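Long-range contact in tRNA (Adenine(22)-N(1))-methyltransferase (Mycoplasma capricolum subsp. capricolum, PDB 6QE6), which probably methylates N1 of adenine 22 in tRNA, and is captured here with the cofactor product S-adenosyl-L-homocysteine bound: residues Asn212-Leu217 with Asn232-Ile237. Residues are numbered along the deposited sequence; the frame is centred on the assembly and turned at random.
Sequences NLTKIL and NRINKI
Leu213 lies alongside Ile234, the two chains running antiparallel past one another where segments 212-217 and 232-237 bring their CA atoms nearest, 7.0 Å apart for this pair. Leu213 CD1 rests 3.6 Å from Ile234 CG1, while the terminal Ile234 CD1 runs back as far as Leu213 CB, also 3.6 Å away. Ile234 thus covers the CB of Leu213, while a Leu213 methyl rests on the middle of the longer Ile234 branch. Ile234 holds CG1 anti to its carbonyl carbon (chi1 -79°), which sends that branch across to the partner helix. Leu217 CD1, one turn beyond Leu213, meets Ile234 CD1 tip to tip at 3.9 Å. Leu213 CD1 also touches Ile237 CD1 at 4.1 Å, one turn along the other helix, and Arg233 CD at 3.9 Å. Flexible leucine and beta-branched isoleucine suit these places, filling the interface without polar groups to satisfy.

Arginine suits the margin because its methylene stem can cross Leu213 at about a right angle, while a kink at chi2 (-69°) carries the guanidinium on to a salt bridge from NH2 to Glu189; Leu213 CD1 stands at the guanidinium edge, near its plane. Thr214 OG1 comes to 4.0 Å from Ile234 CD1, yet is hydrogen-bonded to the Ile210 carbonyl, so a polar residue is tolerated beside the methyl.

Helices 200-217 and 225-244 form an antiparallel hairpin beyond the seven-stranded methyltransferase domain, consistent with the C-terminal coiled coil of TrmK enzymes; these segments cross at -155°, axes 10.3 Å apart. Segment 212-217 ends the first helix just before the loop to the second, away from the cofactor pocket. Mainly apolar packing, without a polar bond between the two segments, implies that cohesion here rests on the fit of branched side chains, their methyls only partly screened from solvent.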
# COMPACT_ATOMS: atom_id res chain seq x y z
N ASN A 212 -9.59 -8.84 20.83
CA ASN A 212 -9.90 -7.46 21.14
C ASN A 212 -11.40 -7.20 20.99
O ASN A 212 -12.01 -6.53 21.84
CB ASN A 212 -9.06 -6.53 20.26
CG ASN A 212 -7.57 -6.56 20.63
OD1 ASN A 212 -7.20 -6.83 21.79
ND2 ASN A 212 -6.71 -6.29 19.66
N LEU A 213 -12.03 -7.79 19.97
CA LEU A 213 -13.47 -7.62 19.75
C LEU A 213 -14.29 -8.28 20.86
O LEU A 213 -15.34 -7.77 21.27
CB LEU A 213 -13.86 -8.19 18.39
CG LEU A 213 -13.31 -7.49 17.14
CD1 LEU A 213 -13.70 -8.28 15.88
CD2 LEU A 213 -13.80 -6.05 17.09
N THR A 214 -13.83 -9.43 21.35
CA THR A 214 -14.50 -10.10 22.46
C THR A 214 -14.49 -9.24 23.73
O THR A 214 -15.51 -9.15 24.43
CB THR A 214 -13.84 -11.46 22.71
OG1 THR A 214 -13.88 -12.22 21.50
CG2 THR A 214 -14.54 -12.23 23.82
N LYS A 215 -13.36 -8.60 24.03
CA LYS A 215 -13.30 -7.65 25.15
C LYS A 215 -14.39 -6.59 25.04
O LYS A 215 -15.00 -6.20 26.04
CB LYS A 215 -11.94 -6.96 25.19
CG LYS A 215 -10.80 -7.76 25.76
CD LYS A 215 -9.61 -6.82 26.01
CE LYS A 215 -10.05 -5.52 26.74
NZ LYS A 215 -8.95 -4.50 26.88
N ILE A 216 -14.62 -6.09 23.83
CA ILE A 216 -15.61 -5.04 23.62
C ILE A 216 -17.02 -5.59 23.78
O ILE A 216 -17.91 -4.91 24.31
CB ILE A 216 -15.41 -4.40 22.23
CG1 ILE A 216 -14.06 -3.70 22.18
CG2 ILE A 216 -16.55 -3.43 21.88
CD1 ILE A 216 -13.65 -3.33 20.78
N LEU A 217 -17.25 -6.84 23.33
CA LEU A 217 -18.56 -7.46 23.51
C LEU A 217 -18.90 -7.63 24.99
O LEU A 217 -20.09 -7.67 25.34
CB LEU A 217 -18.61 -8.81 22.80
CG LEU A 217 -18.75 -8.89 21.27
CD1 LEU A 217 -19.10 -10.31 20.84
CD2 LEU A 217 -19.78 -7.91 20.72
N ASN A 232 -20.66 -9.84 14.23
CA ASN A 232 -20.55 -10.31 12.85
C ASN A 232 -19.12 -10.22 12.34
O ASN A 232 -18.65 -11.12 11.63
CB ASN A 232 -21.50 -9.51 11.94
CG ASN A 232 -22.79 -10.27 11.66
OD1 ASN A 232 -23.89 -9.76 11.88
ND2 ASN A 232 -22.65 -11.51 11.18
N ARG A 233 -18.40 -9.15 12.70
CA ARG A 233 -16.99 -9.06 12.36
C ARG A 233 -16.24 -10.31 12.83
O ARG A 233 -15.55 -10.96 12.04
CB ARG A 233 -16.40 -7.78 12.96
CG ARG A 233 -15.35 -7.06 12.11
CD ARG A 233 -14.09 -7.89 12.04
NE ARG A 233 -12.81 -7.17 11.87
CZ ARG A 233 -12.33 -6.71 10.71
NH1 ARG A 233 -11.14 -6.11 10.68
NH2 ARG A 233 -13.03 -6.84 9.59
N ILE A 234 -16.44 -10.70 14.10
CA ILE A 234 -15.75 -11.87 14.66
C ILE A 234 -16.02 -13.11 13.82
O ILE A 234 -15.10 -13.86 13.48
CB ILE A 234 -16.16 -12.12 16.12
CG1 ILE A 234 -15.44 -11.17 17.07
CG2 ILE A 234 -15.86 -13.57 16.52
CD1 ILE A 234 -16.13 -11.01 18.39
N ASN A 235 -17.29 -13.35 13.50
CA ASN A 235 -17.65 -14.53 12.71
C ASN A 235 -17.07 -14.47 11.31
O ASN A 235 -16.69 -15.51 10.76
CB ASN A 235 -19.16 -14.69 12.63
CG ASN A 235 -19.79 -15.02 13.97
OD1 ASN A 235 -19.11 -15.51 14.88
ND2 ASN A 235 -21.08 -14.75 14.10
N LYS A 236 -17.00 -13.28 10.71
CA LYS A 236 -16.37 -13.17 9.40
C LYS A 236 -14.90 -13.54 9.49
O LYS A 236 -14.41 -14.32 8.66
CB LYS A 236 -16.57 -11.76 8.84
CG LYS A 236 -17.75 -11.70 7.86
CD LYS A 236 -18.48 -10.36 7.84
CE LYS A 236 -17.55 -9.19 7.59
NZ LYS A 236 -18.31 -7.94 7.28
N ILE A 237 -14.20 -13.05 10.53
CA ILE A 237 -12.78 -13.36 10.70
C ILE A 237 -12.59 -14.86 10.88
O ILE A 237 -11.69 -15.47 10.27
CB ILE A 237 -12.20 -12.59 11.91
CG1 ILE A 237 -12.30 -11.08 11.72
CG2 ILE A 237 -10.76 -13.00 12.14
CD1 ILE A 237 -11.74 -10.29 12.89